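Local coordinates for Poly(A) RNA polymerase GLD2 (Rattus norvegicus, PDB 6LBK), which probably adds successive AMP units from ATP to the 3' ends of selected cytoplasmic mRNAs and single nucleotides to certain microRNAs, using catalytic magnesium or manganese, at residues E242-F256 with A268-E280. The protein carries 1 engineered substitution. Sequence-based numbering, arbitrary orientation.
Sequences EPILPSLQKIYPESF and APCNVPPYLSKNE
From E242 facing N279 to S255 facing A268, the two segments run antiparallel without pairing as strands, the CA atoms 5.0 Å apart at S255 and A268 and 7.6 Å apart at Y252 and V272. They are largely irregular, proline-rich connections of the helical region that accompanies the palm in this nucleotidyltransferase fold, away from the aspartates that probably bind the catalytic magnesium, and they illustrate how such chains can be joined through side-chain packing. The middle is a CH-pi contact: P246 lays its ring over one face of Y275, with CD 3.4 Å from the ring centroid and only 7° off the normal. Chi1 of Y275, -165°, turns the ring away from its own backbone N and across to the proline, while P243 O lies in the ring plane at its edge, 3.7 Å from CE2. Were the Y275 ring cut back to an alanine, P246 would probably lose its aromatic platform and a gap open between the two chains. Toward the helical end, both methyls of V272 lie against the Y252 ring, and CG1 also meets L248 CD2 while CG2 reaches F256 CZ at 3.9 Å. Helix 182-194 adjoins this cluster, T192 touching L248, F256 and V272. At the far end the N279 amide, bonded through OD1 to S281 N, also packs on I244, whose CD1 lies 3.7 Å from N279 OD1.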
loop_
_atom_site.group_PDB
_atom_site.type_symbol
_atom_site.label_atom_id
_atom_site.label_comp_id
_atom_site.label_asym_id
_atom_site.label_seq_id
_atom_site.Cartn_x
_atom_site.Cartn_y
_atom_site.Cartn_z
ATOM N N GLU A 242 -4.545 -23.889 2.803
ATOM C CA GLU A 242 -5.975 -23.603 2.789
ATOM C C GLU A 242 -6.105 -22.088 2.740
ATOM O O GLU A 242 -6.088 -21.428 3.788
ATOM C CB GLU A 242 -6.664 -24.183 4.027
ATOM C CG GLU A 242 -6.569 -25.719 4.113
ATOM C CD GLU A 242 -7.653 -26.347 4.979
ATOM O OE1 GLU A 242 -8.182 -25.642 5.863
ATOM O OE2 GLU A 242 -8.001 -27.532 4.754
ATOM N N PRO A 243 -6.273 -21.495 1.562
ATOM C CA PRO A 243 -5.940 -20.072 1.396
ATOM C C PRO A 243 -6.922 -19.154 2.104
ATOM O O PRO A 243 -8.111 -19.450 2.229
ATOM C CB PRO A 243 -5.990 -19.878 -0.123
ATOM C CG PRO A 243 -6.953 -20.921 -0.587
ATOM C CD PRO A 243 -6.866 -22.081 0.342
ATOM N N ILE A 244 -6.391 -18.022 2.569
ATOM C CA ILE A 244 -7.182 -16.979 3.218
ATOM C C ILE A 244 -7.739 -15.933 2.241
ATOM O O ILE A 244 -8.770 -15.304 2.538
ATOM C CB ILE A 244 -6.312 -16.297 4.301
ATOM C CG1 ILE A 244 -6.165 -17.169 5.531
ATOM C CG2 ILE A 244 -6.799 -14.900 4.675
ATOM C CD1 ILE A 244 -5.260 -16.551 6.562
ATOM N N LEU A 245 -7.146 -15.787 1.054
ATOM C CA LEU A 245 -7.665 -14.840 0.069
ATOM C C LEU A 245 -7.641 -15.503 -1.306
ATOM O O LEU A 245 -6.675 -16.207 -1.648
ATOM C CB LEU A 245 -6.879 -13.511 0.035
ATOM C CG LEU A 245 -7.081 -12.538 1.214
ATOM C CD1 LEU A 245 -6.286 -11.243 1.040
ATOM C CD2 LEU A 245 -8.580 -12.243 1.499
ATOM N N PRO A 246 -8.690 -15.305 -2.106
ATOM C CA PRO A 246 -8.685 -15.827 -3.471
ATOM C C PRO A 246 -8.031 -14.822 -4.381
ATOM O O PRO A 246 -7.290 -13.955 -3.901
ATOM C CB PRO A 246 -10.171 -15.983 -3.781
ATOM C CG PRO A 246 -10.781 -14.825 -3.062
ATOM C CD PRO A 246 -9.960 -14.625 -1.798
ATOM N N SER A 247 -8.270 -14.928 -5.684
ATOM C CA SER A 247 -7.930 -13.857 -6.614
ATOM C C SER A 247 -9.195 -13.086 -6.960
ATOM O O SER A 247 -10.134 -13.661 -7.517
ATOM C CB SER A 247 -7.277 -14.389 -7.884
ATOM O OG SER A 247 -7.107 -13.327 -8.814
ATOM N N LEU A 248 -9.240 -11.797 -6.598
ATOM C CA LEU A 248 -10.425 -11.000 -6.910
ATOM C C LEU A 248 -10.573 -10.780 -8.416
ATOM O O LEU A 248 -11.691 -10.792 -8.939
ATOM C CB LEU A 248 -10.379 -9.654 -6.178
ATOM C CG LEU A 248 -10.621 -9.597 -4.668
ATOM C CD1 LEU A 248 -10.312 -8.207 -4.143
ATOM C CD2 LEU A 248 -12.043 -10.007 -4.314
ATOM N N GLN A 249 -9.460 -10.582 -9.129
ATOM C CA GLN A 249 -9.522 -10.250 -10.554
ATOM C C GLN A 249 -9.876 -11.458 -11.417
ATOM O O GLN A 249 -10.421 -11.298 -12.516
ATOM C CB GLN A 249 -8.194 -9.647 -10.997
ATOM C CG GLN A 249 -7.976 -8.252 -10.487
ATOM C CD GLN A 249 -6.577 -7.767 -10.746
ATOM O OE1 GLN A 249 -5.637 -8.141 -10.050
ATOM N NE2 GLN A 249 -6.426 -6.934 -11.763
ATOM N N LYS A 250 -9.523 -12.661 -10.970
ATOM C CA LYS A 250 -9.947 -13.865 -11.672
ATOM C C LYS A 250 -11.420 -14.186 -11.425
ATOM O O LYS A 250 -12.127 -14.586 -12.359
ATOM C CB LYS A 250 -9.054 -15.039 -11.276
ATOM C CG LYS A 250 -7.640 -14.942 -11.819
ATOM C CD LYS A 250 -6.818 -16.130 -11.362
ATOM C CE LYS A 250 -5.553 -16.289 -12.183
ATOM N NZ LYS A 250 -4.745 -17.445 -11.684
ATOM N N ILE A 251 -11.903 -14.026 -10.186
ATOM C CA ILE A 251 -13.267 -14.443 -9.857
ATOM C C ILE A 251 -14.287 -13.381 -10.271
ATOM O O ILE A 251 -15.400 -13.721 -10.684
ATOM C CB ILE A 251 -13.388 -14.791 -8.356
ATOM C CG1 ILE A 251 -12.464 -15.958 -7.991
ATOM C CG2 ILE A 251 -14.829 -15.120 -7.982
ATOM C CD1 ILE A 251 -12.386 -16.244 -6.507
ATOM N N TYR A 252 -13.956 -12.090 -10.139
ATOM C CA TYR A 252 -14.862 -10.992 -10.501
ATOM C C TYR A 252 -14.141 -9.968 -11.380
ATOM O O TYR A 252 -13.952 -8.822 -10.963
ATOM C CB TYR A 252 -15.427 -10.281 -9.264
ATOM C CG TYR A 252 -15.847 -11.152 -8.095
ATOM C CD1 TYR A 252 -14.927 -11.511 -7.116
ATOM C CD2 TYR A 252 -17.162 -11.576 -7.941
ATOM C CE1 TYR A 252 -15.288 -12.298 -6.030
ATOM C CE2 TYR A 252 -17.534 -12.368 -6.849
ATOM C CZ TYR A 252 -16.587 -12.725 -5.900
ATOM O OH TYR A 252 -16.909 -13.505 -4.810
ATOM N N PRO A 253 -13.753 -10.328 -12.616
ATOM C CA PRO A 253 -13.060 -9.334 -13.467
ATOM C C PRO A 253 -13.948 -8.159 -13.842
ATOM O O PRO A 253 -13.436 -7.071 -14.120
ATOM C CB PRO A 253 -12.649 -10.142 -14.714
ATOM C CG PRO A 253 -13.092 -11.570 -14.467
ATOM C CD PRO A 253 -14.138 -11.526 -13.391
ATOM N N GLU A 254 -15.265 -8.363 -13.826
ATOM C CA GLU A 254 -16.249 -7.324 -14.117
ATOM C C GLU A 254 -16.163 -6.149 -13.152
ATOM O O GLU A 254 -16.451 -5.010 -13.538
ATOM C CB GLU A 254 -17.633 -7.956 -14.062
ATOM C CG GLU A 254 -17.820 -8.716 -12.755
ATOM C CD GLU A 254 -18.772 -9.878 -12.887
ATOM O OE1 GLU A 254 -19.432 -9.998 -13.950
ATOM O OE2 GLU A 254 -18.816 -10.695 -11.943
ATOM N N SER A 255 -15.757 -6.394 -11.907
ATOM C CA SER A 255 -15.718 -5.353 -10.893
ATOM C C SER A 255 -14.371 -4.638 -10.870
ATOM O O SER A 255 -14.271 -3.568 -10.267
ATOM C CB SER A 255 -16.057 -5.938 -9.508
ATOM O OG SER A 255 -17.324 -6.606 -9.503
ATOM N N PHE A 256 -13.345 -5.187 -11.532
ATOM C CA PHE A 256 -12.026 -4.564 -11.571
ATOM C C PHE A 256 -11.475 -4.424 -12.995
ATOM O O PHE A 256 -10.296 -4.090 -13.155
ATOM C CB PHE A 256 -11.034 -5.352 -10.696
ATOM C CG PHE A 256 -11.585 -5.721 -9.345
ATOM C CD1 PHE A 256 -11.783 -4.763 -8.373
ATOM C CD2 PHE A 256 -11.909 -7.035 -9.048
ATOM C CE1 PHE A 256 -12.304 -5.107 -7.136
ATOM C CE2 PHE A 256 -12.427 -7.373 -7.815
ATOM C CZ PHE A 256 -12.623 -6.412 -6.860
ATOM N N ALA A 268 -16.794 -1.293 -6.767
ATOM C CA ALA A 268 -16.384 -2.698 -6.725
ATOM C C ALA A 268 -16.468 -3.310 -5.329
ATOM O O ALA A 268 -17.018 -4.418 -5.202
ATOM C CB ALA A 268 -14.980 -2.847 -7.317
ATOM N N PRO A 269 -15.965 -2.676 -4.258
ATOM C CA PRO A 269 -16.099 -3.290 -2.925
ATOM C C PRO A 269 -17.537 -3.444 -2.453
ATOM O O PRO A 269 -17.790 -4.282 -1.580
ATOM C CB PRO A 269 -15.298 -2.350 -2.010
ATOM C CG PRO A 269 -15.176 -1.085 -2.760
ATOM C CD PRO A 269 -15.113 -1.475 -4.202
ATOM N N CYS A 270 -18.485 -2.660 -2.984
ATOM C CA CYS A 270 -19.889 -2.861 -2.632
ATOM C C CYS A 270 -20.469 -4.103 -3.293
ATOM O O CYS A 270 -21.448 -4.662 -2.789
ATOM C CB CYS A 270 -20.745 -1.652 -3.037
ATOM S SG CYS A 270 -20.371 -0.056 -2.265
ATOM N N ASN A 271 -19.878 -4.556 -4.397
ATOM C CA ASN A 271 -20.391 -5.697 -5.143
ATOM C C ASN A 271 -19.841 -7.028 -4.638
ATOM O O ASN A 271 -20.585 -8.010 -4.564
ATOM C CB ASN A 271 -20.041 -5.544 -6.629
ATOM C CG ASN A 271 -20.537 -4.229 -7.229
ATOM O OD1 ASN A 271 -19.785 -3.532 -7.916
ATOM N ND2 ASN A 271 -21.802 -3.893 -6.981
ATOM N N VAL A 272 -18.563 -7.080 -4.280
ATOM C CA VAL A 272 -17.884 -8.356 -4.029
ATOM C C VAL A 272 -18.242 -8.861 -2.631
ATOM O O VAL A 272 -18.109 -8.107 -1.654
ATOM C CB VAL A 272 -16.376 -8.196 -4.191
ATOM C CG1 VAL A 272 -15.642 -9.448 -3.724
ATOM C CG2 VAL A 272 -16.035 -7.865 -5.637
ATOM N N PRO A 273 -18.670 -10.115 -2.495
ATOM C CA PRO A 273 -19.048 -10.664 -1.177
ATOM C C PRO A 273 -17.831 -11.073 -0.361
ATOM O O PRO A 273 -16.729 -11.217 -0.911
ATOM C CB PRO A 273 -19.908 -11.879 -1.549
ATOM C CG PRO A 273 -19.371 -12.311 -2.871
ATOM C CD PRO A 273 -18.941 -11.062 -3.591
ATOM N N PRO A 274 -17.989 -11.288 0.950
ATOM C CA PRO A 274 -16.843 -11.663 1.790
ATOM C C PRO A 274 -16.379 -13.083 1.521
ATOM O O PRO A 274 -17.119 -13.924 1.005
ATOM C CB PRO A 274 -17.383 -11.543 3.221
ATOM C CG PRO A 274 -18.623 -10.770 3.113
ATOM C CD PRO A 274 -19.195 -11.106 1.768
ATOM N N TYR A 275 -15.129 -13.342 1.910
ATOM C CA TYR A 275 -14.475 -14.622 1.677
ATOM C C TYR A 275 -14.439 -15.413 2.979
ATOM O O TYR A 275 -13.937 -14.926 3.997
ATOM C CB TYR A 275 -13.057 -14.428 1.136
ATOM C CG TYR A 275 -12.447 -15.685 0.547
ATOM C CD1 TYR A 275 -12.929 -16.218 -0.644
ATOM C CD2 TYR A 275 -11.381 -16.332 1.172
ATOM C CE1 TYR A 275 -12.380 -17.366 -1.198
ATOM C CE2 TYR A 275 -10.819 -17.488 0.626
ATOM C CZ TYR A 275 -11.326 -18.002 -0.562
ATOM O OH TYR A 275 -10.787 -19.147 -1.120
ATOM N N LEU A 276 -14.991 -16.617 2.946
ATOM C CA LEU A 276 -14.885 -17.562 4.046
ATOM C C LEU A 276 -13.857 -18.613 3.649
ATOM O O LEU A 276 -14.035 -19.309 2.646
ATOM C CB LEU A 276 -16.244 -18.190 4.346
ATOM C CG LEU A 276 -17.343 -17.169 4.670
ATOM C CD1 LEU A 276 -18.711 -17.839 4.864
ATOM C CD2 LEU A 276 -16.955 -16.341 5.894
ATOM N N SER A 277 -12.785 -18.716 4.419
ATOM C CA SER A 277 -11.685 -19.622 4.130
ATOM C C SER A 277 -11.609 -20.706 5.197
ATOM O O SER A 277 -12.128 -20.547 6.304
ATOM C CB SER A 277 -10.361 -18.868 4.052
ATOM O OG SER A 277 -9.968 -18.386 5.320
ATOM N N LYS A 278 -11.008 -21.847 4.834
ATOM C CA LYS A 278 -10.894 -22.941 5.790
ATOM C C LYS A 278 -9.778 -22.733 6.812
ATOM O O LYS A 278 -9.800 -23.381 7.865
ATOM C CB LYS A 278 -10.669 -24.270 5.053
ATOM C CG LYS A 278 -11.727 -24.657 4.026
ATOM C CD LYS A 278 -11.421 -26.023 3.403
ATOM C CE LYS A 278 -12.398 -26.356 2.274
ATOM N NZ LYS A 278 -12.153 -27.704 1.683
ATOM N N ASN A 279 -8.814 -21.855 6.535
ATOM C CA ASN A 279 -7.646 -21.689 7.405
ATOM C C ASN A 279 -8.035 -21.077 8.749
ATOM O O ASN A 279 -8.586 -19.969 8.788
ATOM C CB ASN A 279 -6.598 -20.810 6.737
ATOM C CG ASN A 279 -5.409 -20.566 7.634
ATOM O OD1 ASN A 279 -5.453 -19.691 8.488
ATOM N ND2 ASN A 279 -4.335 -21.323 7.438
ATOM N N GLU A 280 -7.679 -21.752 9.850
ATOM C CA GLU A 280 -7.923 -21.229 11.191
ATOM C C GLU A 280 -6.685 -20.609 11.849
ATOM O O GLU A 280 -6.719 -20.353 13.056
ATOM C CB GLU A 280 -8.467 -22.330 12.104
ATOM C CG GLU A 280 -9.746 -23.024 11.650
ATOM C CD GLU A 280 -10.290 -23.983 12.701
ATOM O OE1 GLU A 280 -9.489 -24.532 13.493
ATOM O OE2 GLU A 280 -11.521 -24.191 12.740
#